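Local coordinates for protein beta-fructofuranosidase, insoluble isoenzyme CWINV1 (Arabidopsis thaliana, PDB 2OXB) that hydrolyses terminal fructose residues of sucrose and 1-kestose, and less readily of neokestose and levan, as a secreted family 32 glycosidase of the plant cell wall, at residues T173-S176 with W182-S185; T148-L151 with W157-I160; S217-P222 with Y247-D252. The protein carries 1 engineered substitution. One frame throughout, in Å; residues are numbered along the deposited sequence.

Contact 1 of 3, residues T173-S176 with W182-S185; sequences TYTS and WEKS
Tyr174 and Lys184 meet through first torsions that lay their side chains across each other on one face of a beta hairpin. The non-hydrogen-bonded pairing of the two, with Tyr174 CG anti to the carbonyl carbon (chi1 -86°), brings the phenol face under Lys184 CA and CB. Lys184 CG, anti to the backbone nitrogen (chi1 -175°), runs on past Tyr174 CZ (3.6 Å). Lys184 CB is 3.4 Å from Tyr174 CE2, and Lys184 CA makes a CH-pi contact. The ammonium end leads away from the ring and bonds weakly to Ser185 O. On the same face, Ser176 CB sits over the six-membered ring of Trp182, 3.3 Å from its centroid, a second CH-pi contact. Ser176 OG lies over the indole, but its hydrogen bond goes to Lys181 O in the connecting turn. Tyr174 O approaches the indole from its edge, 3.5 Å from Trp182 CE3. On the other face, Thr175 and Glu183 run side by side, with Thr175 OG1 3.5 Å from Glu183 CB. The backbones are antiparallel. Glu183 N donates to Thr175 O at 2.6 Å, and the return bond from Thr175 N is weak. Ser185 N reaches Thr173 O at 2.9 Å. The hairpin ends a blade of the family 32 beta-propeller. Main-chain bonds set its register, while carbon-to-ring packing joins the side chains and the charged ends of Glu183 and Lys184 turn outward.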
ATOM      1  N   THR A 173     -16.884 -12.930 -10.924  1.00 28.95           N
ATOM      2  CA  THR A 173     -15.904 -13.497 -11.827  1.00 29.13           C
ATOM      3  C   THR A 173     -16.475 -13.847 -13.192  1.00 30.20           C
ATOM      4  O   THR A 173     -17.656 -14.153 -13.329  1.00 31.24           O
ATOM      5  CB  THR A 173     -15.247 -14.738 -11.201  1.00 29.21           C
ATOM      6  OG1 THR A 173     -14.560 -15.477 -12.214  1.00 30.52           O
ATOM      7  CG2 THR A 173     -16.281 -15.608 -10.526  1.00 28.41           C
ATOM      8  N   TYR A 174     -15.629 -13.766 -14.208  1.00 30.72           N
ATOM      9  CA  TYR A 174     -16.025 -14.082 -15.573  1.00 30.05           C
ATOM     10  C   TYR A 174     -15.010 -15.051 -16.145  1.00 31.01           C
ATOM     11  O   TYR A 174     -13.819 -14.750 -16.176  1.00 30.91           O
ATOM     12  CB  TYR A 174     -16.019 -12.839 -16.472  1.00 28.51           C
ATOM     13  CG  TYR A 174     -17.273 -12.004 -16.478  1.00 25.14           C
ATOM     14  CD1 TYR A 174     -17.568 -11.153 -15.418  1.00 25.32           C
ATOM     15  CD2 TYR A 174     -18.147 -12.040 -17.567  1.00 23.79           C
ATOM     16  CE1 TYR A 174     -18.702 -10.351 -15.432  1.00 25.83           C
ATOM     17  CE2 TYR A 174     -19.291 -11.249 -17.597  1.00 25.83           C
ATOM     18  CZ  TYR A 174     -19.565 -10.402 -16.521  1.00 26.87           C
ATOM     19  OH  TYR A 174     -20.704  -9.616 -16.517  1.00 28.02           O
ATOM     20  N   THR A 175     -15.472 -16.211 -16.587  1.00 32.65           N
ATOM     21  CA  THR A 175     -14.573 -17.177 -17.193  1.00 33.42           C
ATOM     22  C   THR A 175     -14.488 -16.773 -18.658  1.00 34.24           C
ATOM     23  O   THR A 175     -15.455 -16.259 -19.222  1.00 34.44           O
ATOM     24  CB  THR A 175     -15.115 -18.633 -17.079  1.00 33.81           C
ATOM     25  OG1 THR A 175     -16.442 -18.709 -17.622  1.00 34.19           O
ATOM     26  CG2 THR A 175     -15.141 -19.075 -15.622  1.00 33.99           C
ATOM     27  N   SER A 176     -13.331 -16.985 -19.273  1.00 36.05           N
ATOM     28  CA  SER A 176     -13.157 -16.633 -20.678  1.00 36.86           C
ATOM     29  C   SER A 176     -12.673 -17.819 -21.483  1.00 36.95           C
ATOM     30  O   SER A 176     -11.773 -18.546 -21.070  1.00 37.61           O
ATOM     31  CB  SER A 176     -12.161 -15.478 -20.835  1.00 39.04           C
ATOM     32  OG  SER A 176     -12.063 -15.054 -22.180  1.00 38.48           O
ATOM     33  N   TRP A 182     -16.313 -13.712 -22.717  1.00 45.68           N
ATOM     34  CA  TRP A 182     -16.297 -13.880 -21.279  1.00 46.18           C
ATOM     35  C   TRP A 182     -17.673 -14.220 -20.719  1.00 47.86           C
ATOM     36  O   TRP A 182     -18.632 -13.450 -20.837  1.00 47.69           O
ATOM     37  CB  TRP A 182     -15.730 -12.633 -20.601  1.00 44.78           C
ATOM     38  CG  TRP A 182     -14.325 -12.306 -21.023  1.00 43.94           C
ATOM     39  CD1 TRP A 182     -13.932 -11.832 -22.233  1.00 44.38           C
ATOM     40  CD2 TRP A 182     -13.133 -12.425 -20.235  1.00 43.67           C
ATOM     41  NE1 TRP A 182     -12.572 -11.644 -22.254  1.00 44.00           N
ATOM     42  CE2 TRP A 182     -12.056 -12.002 -21.039  1.00 44.09           C
ATOM     43  CE3 TRP A 182     -12.870 -12.849 -18.930  1.00 44.34           C
ATOM     44  CZ2 TRP A 182     -10.734 -11.987 -20.581  1.00 44.31           C
ATOM     45  CZ3 TRP A 182     -11.553 -12.836 -18.473  1.00 44.35           C
ATOM     46  CH2 TRP A 182     -10.504 -12.408 -19.299  1.00 44.41           C
ATOM     47  N   GLU A 183     -17.748 -15.404 -20.121  1.00 49.02           N
ATOM     48  CA  GLU A 183     -18.972 -15.904 -19.523  1.00 50.04           C
ATOM     49  C   GLU A 183     -19.025 -15.425 -18.077  1.00 49.64           C
ATOM     50  O   GLU A 183     -18.031 -15.500 -17.347  1.00 48.78           O
ATOM     51  CB  GLU A 183     -19.000 -17.439 -19.579  1.00 51.67           C
ATOM     52  CG  GLU A 183     -20.275 -18.075 -19.013  1.00 53.10           C
ATOM     53  CD  GLU A 183     -21.477 -17.971 -19.949  1.00 53.89           C
ATOM     54  OE1 GLU A 183     -22.614 -17.885 -19.433  1.00 53.11           O
ATOM     55  OE2 GLU A 183     -21.291 -17.995 -21.190  1.00 53.65           O
ATOM     56  N   LYS A 184     -20.190 -14.923 -17.681  1.00 49.34           N
ATOM     57  CA  LYS A 184     -20.407 -14.419 -16.328  1.00 48.78           C
ATOM     58  C   LYS A 184     -20.656 -15.581 -15.372  1.00 47.96           C
ATOM     59  O   LYS A 184     -21.722 -16.196 -15.384  1.00 48.48           O
ATOM     60  CB  LYS A 184     -21.601 -13.454 -16.325  1.00 48.84           C
ATOM     61  CG  LYS A 184     -21.866 -12.750 -15.005  1.00 49.25           C
ATOM     62  CD  LYS A 184     -22.641 -13.623 -14.027  1.00 50.99           C
ATOM     63  CE  LYS A 184     -22.932 -12.869 -12.742  1.00 50.72           C
ATOM     64  NZ  LYS A 184     -23.720 -13.686 -11.786  1.00 53.14           N
ATOM     65  N   SER A 185     -19.657 -15.874 -14.549  1.00 46.30           N
ATOM     66  CA  SER A 185     -19.738 -16.954 -13.580  1.00 44.61           C
ATOM     67  C   SER A 185     -20.851 -16.675 -12.557  1.00 44.64           C
ATOM     68  O   SER A 185     -20.867 -15.616 -11.919  1.00 44.48           O
ATOM     69  CB  SER A 185     -18.389 -17.099 -12.879  1.00 43.80           C
ATOM     70  OG  SER A 185     -18.169 -18.427 -12.433  1.00 43.26           O
TER

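Contact 2 of 3, residues T148-L151 with W157-I160; sequences TAWL and WRVI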
ATOM      1  N   THR A 148      -6.061  -8.727 -12.516  1.00 16.54           N
ATOM      2  CA  THR A 148      -5.257  -9.388 -13.515  1.00 15.32           C
ATOM      3  C   THR A 148      -5.975 -10.717 -13.721  1.00 15.83           C
ATOM      4  O   THR A 148      -6.694 -11.200 -12.832  1.00 12.89           O
ATOM      5  CB  THR A 148      -3.827  -9.657 -12.990  1.00 17.14           C
ATOM      6  OG1 THR A 148      -3.136  -8.416 -12.812  1.00 14.08           O
ATOM      7  CG2 THR A 148      -3.051 -10.545 -13.949  1.00 13.96           C
ATOM      8  N   ALA A 149      -5.763 -11.315 -14.886  1.00 17.20           N
ATOM      9  CA  ALA A 149      -6.404 -12.575 -15.226  1.00 19.34           C
ATOM     10  C   ALA A 149      -5.469 -13.777 -15.113  1.00 21.31           C
ATOM     11  O   ALA A 149      -4.307 -13.727 -15.528  1.00 22.04           O
ATOM     12  CB  ALA A 149      -6.987 -12.483 -16.635  1.00 17.78           C
ATOM     13  N   TRP A 150      -6.007 -14.856 -14.548  1.00 22.97           N
ATOM     14  CA  TRP A 150      -5.287 -16.105 -14.344  1.00 24.23           C
ATOM     15  C   TRP A 150      -6.017 -17.259 -15.028  1.00 27.63           C
ATOM     16  O   TRP A 150      -7.232 -17.433 -14.870  1.00 28.04           O
ATOM     17  CB  TRP A 150      -5.164 -16.384 -12.852  1.00 21.37           C
ATOM     18  CG  TRP A 150      -6.489 -16.571 -12.164  1.00 22.58           C
ATOM     19  CD1 TRP A 150      -7.108 -17.761 -11.875  1.00 20.43           C
ATOM     20  CD2 TRP A 150      -7.345 -15.538 -11.647  1.00 20.64           C
ATOM     21  NE1 TRP A 150      -8.282 -17.529 -11.205  1.00 19.76           N
ATOM     22  CE2 TRP A 150      -8.453 -16.176 -11.049  1.00 20.70           C
ATOM     23  CE3 TRP A 150      -7.279 -14.137 -11.625  1.00 19.23           C
ATOM     24  CZ2 TRP A 150      -9.490 -15.460 -10.436  1.00 21.69           C
ATOM     25  CZ3 TRP A 150      -8.303 -13.423 -11.019  1.00 19.76           C
ATOM     26  CH2 TRP A 150      -9.396 -14.083 -10.431  1.00 21.96           C
ATOM     27  N   LEU A 151      -5.251 -18.040 -15.782  1.00 31.09           N
ATOM     28  CA  LEU A 151      -5.736 -19.190 -16.543  1.00 34.50           C
ATOM     29  C   LEU A 151      -6.577 -20.182 -15.740  1.00 36.56           C
ATOM     30  O   LEU A 151      -7.746 -19.935 -15.445  1.00 36.83           O
ATOM     31  CB  LEU A 151      -4.538 -19.924 -17.150  1.00 36.62           C
ATOM     32  CG  LEU A 151      -4.830 -21.004 -18.196  1.00 40.16           C
ATOM     33  CD1 LEU A 151      -5.418 -20.345 -19.451  1.00 38.04           C
ATOM     34  CD2 LEU A 151      -3.535 -21.754 -18.530  1.00 41.35           C
ATOM     35  N   TRP A 157      -9.885 -18.817 -18.759  1.00 34.65           N
ATOM     36  CA  TRP A 157      -9.263 -17.680 -18.097  1.00 35.49           C
ATOM     37  C   TRP A 157     -10.227 -17.134 -17.052  1.00 34.59           C
ATOM     38  O   TRP A 157     -11.424 -17.017 -17.301  1.00 33.18           O
ATOM     39  CB  TRP A 157      -8.907 -16.582 -19.109  1.00 36.49           C
ATOM     40  CG  TRP A 157      -7.654 -16.860 -19.887  1.00 37.54           C
ATOM     41  CD1 TRP A 157      -7.547 -17.519 -21.086  1.00 37.53           C
ATOM     42  CD2 TRP A 157      -6.322 -16.525 -19.494  1.00 38.20           C
ATOM     43  NE1 TRP A 157      -6.228 -17.612 -21.459  1.00 37.67           N
ATOM     44  CE2 TRP A 157      -5.454 -17.011 -20.500  1.00 38.42           C
ATOM     45  CE3 TRP A 157      -5.774 -15.861 -18.384  1.00 39.09           C
ATOM     46  CZ2 TRP A 157      -4.062 -16.852 -20.432  1.00 39.14           C
ATOM     47  CZ3 TRP A 157      -4.390 -15.704 -18.313  1.00 38.83           C
ATOM     48  CH2 TRP A 157      -3.550 -16.201 -19.336  1.00 39.03           C
ATOM     49  N   ARG A 158      -9.707 -16.811 -15.875  1.00 35.26           N
ATOM     50  CA  ARG A 158     -10.555 -16.289 -14.814  1.00 35.32           C
ATOM     51  C   ARG A 158     -10.089 -14.908 -14.369  1.00 34.89           C
ATOM     52  O   ARG A 158      -8.901 -14.594 -14.421  1.00 35.07           O
ATOM     53  CB  ARG A 158     -10.583 -17.265 -13.618  1.00 36.17           C
ATOM     54  CG  ARG A 158     -11.268 -18.623 -13.909  1.00 36.73           C
ATOM     55  CD  ARG A 158     -10.354 -19.797 -13.571  1.00 38.19           C
ATOM     56  NE  ARG A 158     -10.880 -21.109 -13.970  1.00 39.68           N
ATOM     57  CZ  ARG A 158     -11.790 -21.811 -13.290  1.00 39.09           C
ATOM     58  NH1 ARG A 158     -12.296 -21.339 -12.159  1.00 37.93           N
ATOM     59  NH2 ARG A 158     -12.184 -22.998 -13.738  1.00 37.56           N
ATOM     60  N   VAL A 159     -11.051 -14.077 -13.975  1.00 33.17           N
ATOM     61  CA  VAL A 159     -10.789 -12.726 -13.487  1.00 30.55           C
ATOM     62  C   VAL A 159     -11.975 -12.332 -12.610  1.00 30.90           C
ATOM     63  O   VAL A 159     -13.044 -12.936 -12.701  1.00 32.29           O
ATOM     64  CB  VAL A 159     -10.643 -11.696 -14.636  1.00 29.07           C
ATOM     65  CG1 VAL A 159     -11.996 -11.392 -15.271  1.00 27.36           C
ATOM     66  CG2 VAL A 159     -10.015 -10.422 -14.101  1.00 27.86           C
ATOM     67  N   ILE A 160     -11.790 -11.342 -11.747  1.00 29.36           N
ATOM     68  CA  ILE A 160     -12.872 -10.913 -10.877  1.00 28.46           C
ATOM     69  C   ILE A 160     -13.048  -9.402 -10.910  1.00 29.82           C
ATOM     70  O   ILE A 160     -12.100  -8.647 -11.154  1.00 31.33           O
ATOM     71  CB  ILE A 160     -12.624 -11.348  -9.434  1.00 28.28           C
ATOM     72  CG1 ILE A 160     -11.243 -10.878  -8.990  1.00 23.78           C
ATOM     73  CG2 ILE A 160     -12.779 -12.873  -9.311  1.00 27.95           C
ATOM     74  CD1 ILE A 160     -10.954 -11.119  -7.534  1.00 22.20           C
TER
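Trp150 lies with one ring face over Arg158 and Val159, at a single antiparallel bridge on strand 157-165 of the five-bladed beta-propeller. Trp150 N donates to Arg158 O at 2.9 Å. Arg158 N returns a bond to Trp150 O at 2.7 Å, from 36° above the carbonyl plane. The CB of Trp150 points away from the strand, but chi1 of 63° sets CG between the backbone nitrogen and the carbonyl carbon. The indole therefore folds back over the bridge. Arg158 CB makes a CH-pi contact with its five-membered ring, and Ile160 CG2 meets the rim at CH2 (3.8 Å). Replacing Trp150 by an alanine would probably leave Arg158 CB uncovered and Ile160 CG2 without its neighbour at the ring edge, opening a gap over the strand. Next along, Leu151 CD1 sits over the five-membered ring of Trp157, 3.6 Å from its centroid. Farther out, Phe203 meets the Trp150 ring, and Phe179 packs edge-to-face with Trp157. The segment 148-151 closely follows Arg144 and Asp145, which bind substrate. The guanidinium of Arg158 extends beyond the bridge, where its NH1 forms a salt bridge with Asp252 OD1.

Contact 3 of 3, residues S217-P222 with Y247-D252; sequences SSFGEP and YDRVKD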
ATOM      1  N   SER A 217      -0.652 -17.554 -12.393  1.00 37.54           N
ATOM      2  CA  SER A 217      -1.431 -18.703 -12.829  1.00 37.65           C
ATOM      3  C   SER A 217      -0.969 -20.068 -12.299  1.00 39.44           C
ATOM      4  O   SER A 217      -1.362 -21.112 -12.828  1.00 39.48           O
ATOM      5  CB  SER A 217      -1.499 -18.713 -14.364  1.00 35.16           C
ATOM      6  OG  SER A 217      -2.180 -17.564 -14.844  1.00 29.34           O
ATOM      7  N   SER A 218      -0.158 -20.057 -11.243  1.00 41.25           N
ATOM      8  CA  SER A 218       0.351 -21.294 -10.633  1.00 43.07           C
ATOM      9  C   SER A 218      -0.765 -22.103  -9.954  1.00 43.83           C
ATOM     10  O   SER A 218      -1.492 -21.578  -9.107  1.00 42.86           O
ATOM     11  CB  SER A 218       1.426 -20.966  -9.589  1.00 43.83           C
ATOM     12  OG  SER A 218       2.424 -20.119 -10.116  1.00 45.48           O
ATOM     13  N   PHE A 219      -0.882 -23.385 -10.301  1.00 44.53           N
ATOM     14  CA  PHE A 219      -1.926 -24.231  -9.716  1.00 45.26           C
ATOM     15  C   PHE A 219      -1.426 -25.576  -9.183  1.00 46.85           C
ATOM     16  O   PHE A 219      -0.515 -26.182  -9.749  1.00 46.53           O
ATOM     17  CB  PHE A 219      -3.033 -24.463 -10.747  1.00 42.65           C
ATOM     18  CG  PHE A 219      -2.534 -25.013 -12.037  1.00 40.30           C
ATOM     19  CD1 PHE A 219      -2.360 -26.385 -12.201  1.00 40.75           C
ATOM     20  CD2 PHE A 219      -2.161 -24.157 -13.066  1.00 38.12           C
ATOM     21  CE1 PHE A 219      -1.816 -26.899 -13.370  1.00 38.24           C
ATOM     22  CE2 PHE A 219      -1.615 -24.657 -14.238  1.00 38.02           C
ATOM     23  CZ  PHE A 219      -1.440 -26.035 -14.391  1.00 37.89           C
ATOM     24  N   GLY A 220      -2.042 -26.020  -8.087  1.00 47.33           N
ATOM     25  CA  GLY A 220      -1.696 -27.280  -7.445  1.00 48.02           C
ATOM     26  C   GLY A 220      -0.413 -28.012  -7.828  1.00 48.70           C
ATOM     27  O   GLY A 220      -0.447 -28.951  -8.631  1.00 48.80           O
ATOM     28  N   GLU A 221       0.719 -27.601  -7.257  1.00 48.22           N
ATOM     29  CA  GLU A 221       2.003 -28.258  -7.532  1.00 48.06           C
ATOM     30  C   GLU A 221       2.337 -29.208  -6.359  1.00 49.41           C
ATOM     31  O   GLU A 221       2.236 -28.819  -5.192  1.00 50.91           O
ATOM     32  CB  GLU A 221       3.125 -27.212  -7.707  1.00 46.37           C
ATOM     33  CG  GLU A 221       2.904 -26.188  -8.836  1.00 43.23           C
ATOM     34  CD  GLU A 221       2.161 -24.941  -8.376  1.00 42.83           C
ATOM     35  OE1 GLU A 221       1.381 -24.378  -9.170  1.00 41.40           O
ATOM     36  OE2 GLU A 221       2.366 -24.510  -7.226  1.00 41.82           O
ATOM     37  N   PRO A 222       2.725 -30.468  -6.658  1.00 49.48           N
ATOM     38  CA  PRO A 222       3.073 -31.494  -5.658  1.00 48.47           C
ATOM     39  C   PRO A 222       4.356 -31.247  -4.866  1.00 47.19           C
ATOM     40  O   PRO A 222       4.569 -31.830  -3.799  1.00 47.41           O
ATOM     41  CB  PRO A 222       3.149 -32.773  -6.489  1.00 49.41           C
ATOM     42  CG  PRO A 222       3.627 -32.272  -7.819  1.00 51.31           C
ATOM     43  CD  PRO A 222       2.799 -31.023  -8.023  1.00 50.15           C
ATOM     44  N   TYR A 247      -7.892 -22.124  -2.674  1.00 36.06           N
ATOM     45  CA  TYR A 247      -8.730 -21.830  -3.826  1.00 39.69           C
ATOM     46  C   TYR A 247      -9.265 -23.084  -4.475  1.00 41.75           C
ATOM     47  O   TYR A 247      -8.633 -23.636  -5.374  1.00 42.24           O
ATOM     48  CB  TYR A 247      -7.941 -21.021  -4.855  1.00 40.24           C
ATOM     49  CG  TYR A 247      -8.641 -20.826  -6.182  1.00 40.30           C
ATOM     50  CD1 TYR A 247      -9.794 -20.048  -6.291  1.00 41.21           C
ATOM     51  CD2 TYR A 247      -8.131 -21.407  -7.337  1.00 40.57           C
ATOM     52  CE1 TYR A 247     -10.417 -19.852  -7.532  1.00 39.54           C
ATOM     53  CE2 TYR A 247      -8.741 -21.227  -8.569  1.00 39.48           C
ATOM     54  CZ  TYR A 247      -9.873 -20.454  -8.671  1.00 39.64           C
ATOM     55  OH  TYR A 247     -10.440 -20.291  -9.920  1.00 37.45           O
ATOM     56  N   ASP A 248     -10.425 -23.544  -4.025  1.00 43.58           N
ATOM     57  CA  ASP A 248     -10.992 -24.739  -4.621  1.00 46.98           C
ATOM     58  C   ASP A 248     -11.312 -24.396  -6.065  1.00 49.37           C
ATOM     59  O   ASP A 248     -12.239 -23.630  -6.357  1.00 50.77           O
ATOM     60  CB  ASP A 248     -12.262 -25.181  -3.892  1.00 47.71           C
ATOM     61  CG  ASP A 248     -12.807 -26.510  -4.413  1.00 47.78           C
ATOM     62  OD1 ASP A 248     -13.835 -26.980  -3.883  1.00 47.22           O
ATOM     63  OD2 ASP A 248     -12.211 -27.086  -5.348  1.00 46.78           O
ATOM     64  N   ARG A 249     -10.517 -24.954  -6.968  1.00 50.32           N
ATOM     65  CA  ARG A 249     -10.684 -24.720  -8.389  1.00 51.68           C
ATOM     66  C   ARG A 249     -12.050 -25.224  -8.856  1.00 51.95           C
ATOM     67  O   ARG A 249     -12.569 -24.773  -9.875  1.00 51.08           O
ATOM     68  CB  ARG A 249      -9.559 -25.425  -9.140  1.00 53.39           C
ATOM     69  CG  ARG A 249      -8.293 -25.548  -8.303  1.00 55.20           C
ATOM     70  CD  ARG A 249      -7.082 -25.906  -9.140  1.00 57.11           C
ATOM     71  NE  ARG A 249      -6.151 -24.781  -9.270  1.00 57.55           N
ATOM     72  CZ  ARG A 249      -6.401 -23.668  -9.953  1.00 56.80           C
ATOM     73  NH1 ARG A 249      -7.561 -23.513 -10.579  1.00 57.41           N
ATOM     74  NH2 ARG A 249      -5.484 -22.714 -10.013  1.00 55.89           N
ATOM     75  N   VAL A 250     -12.635 -26.147  -8.097  1.00 52.43           N
ATOM     76  CA  VAL A 250     -13.940 -26.702  -8.438  1.00 53.86           C
ATOM     77  C   VAL A 250     -15.020 -25.622  -8.423  1.00 54.00           C
ATOM     78  O   VAL A 250     -15.508 -25.219  -9.480  1.00 54.74           O
ATOM     79  CB  VAL A 250     -14.341 -27.839  -7.461  1.00 55.13           C
ATOM     80  CG1 VAL A 250     -15.705 -28.418  -7.845  1.00 54.46           C
ATOM     81  CG2 VAL A 250     -13.278 -28.934  -7.483  1.00 55.03           C
ATOM     82  N   LYS A 251     -15.389 -25.152  -7.234  1.00 53.45           N
ATOM     83  CA  LYS A 251     -16.412 -24.114  -7.105  1.00 53.06           C
ATOM     84  C   LYS A 251     -15.874 -22.706  -7.385  1.00 52.67           C
ATOM     85  O   LYS A 251     -16.571 -21.712  -7.167  1.00 51.88           O
ATOM     86  CB  LYS A 251     -17.042 -24.168  -5.709  1.00 53.72           C
ATOM     87  CG  LYS A 251     -17.949 -25.377  -5.491  1.00 54.40           C
ATOM     88  CD  LYS A 251     -18.104 -25.704  -4.014  1.00 54.10           C
ATOM     89  CE  LYS A 251     -19.095 -26.835  -3.797  1.00 55.13           C
ATOM     90  NZ  LYS A 251     -18.794 -28.032  -4.632  1.00 55.27           N
ATOM     91  N   ASP A 252     -14.633 -22.638  -7.865  1.00 52.24           N
ATOM     92  CA  ASP A 252     -13.990 -21.376  -8.202  1.00 51.55           C
ATOM     93  C   ASP A 252     -14.188 -20.360  -7.080  1.00 50.59           C
ATOM     94  O   ASP A 252     -14.347 -19.155  -7.318  1.00 49.19           O
ATOM     95  CB  ASP A 252     -14.580 -20.833  -9.508  1.00 54.05           C
ATOM     96  CG  ASP A 252     -15.031 -21.946 -10.461  1.00 56.77           C
ATOM     97  OD1 ASP A 252     -14.309 -22.962 -10.595  1.00 58.73           O
ATOM     98  OD2 ASP A 252     -16.106 -21.802 -11.086  1.00 56.24           O
TER
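Arg249 reaches across to Phe219 at the protein surface, and the two meet almost wholly through the end of the arginine. Its CB points toward the segment 217-222, whose atoms are still distant. Next comes CG, which passes the backbone of its own segment, 3.5 Å from Tyr247 O. Beyond CD the chain bends at chi3 (109°). This bend lays the guanidinium against the edge of the Tyr247 ring, with Tyr247 CD2 3.8 Å from the guanidinium plane, over its centre. NE is the first atom to meet the other segment, 3.5 Å from Phe219 CB. CZ lies near the same carbon. NH1 turns back to Tyr247, 3.3 Å from CE2. NH2 goes forward and comes within 3.1 Å of Phe219 CB. Ser218 O lies near the guanidinium plane at its edge, but at 4.2 Å from Arg249 NH2 it is too far for a bond. The Phe219 ring leads away from the arginine and touches Gln153; the closest approach is to its CB. The contact is small and rests on packing. The backbone around Arg249 is shaped by a local bond: Asp248 OD2 accepts from Val250 N at 2.9 Å, from above the carboxylate plane. Arg249 is the residue between them. This is an Asx turn, placed where strand 240-248 of a propeller blade turns toward strand 253-256.

How the contacts relate
Following the chain from the N terminus, contact 2 comes first. It closes the short loop between 148-151 and 157-160, at the start of a three-stranded sheet. Contact 1 closes the next turn but one, between strands 168-176 and 182-192 of that sheet. Contact 3 spans a longer excursion, from the loop 217-222 to the end of strand 240-248. The three follow in series; none nests in or crosses another. Contacts 1 and 2 share the sheet, where Ser176 N and Trp157 O probably bond. Contact 3 belongs to the following sheet. It is tied to contact 2 by Ser217 OG with Leu151 N and by the salt bridge of Arg158, so two neighbouring sheets are joined.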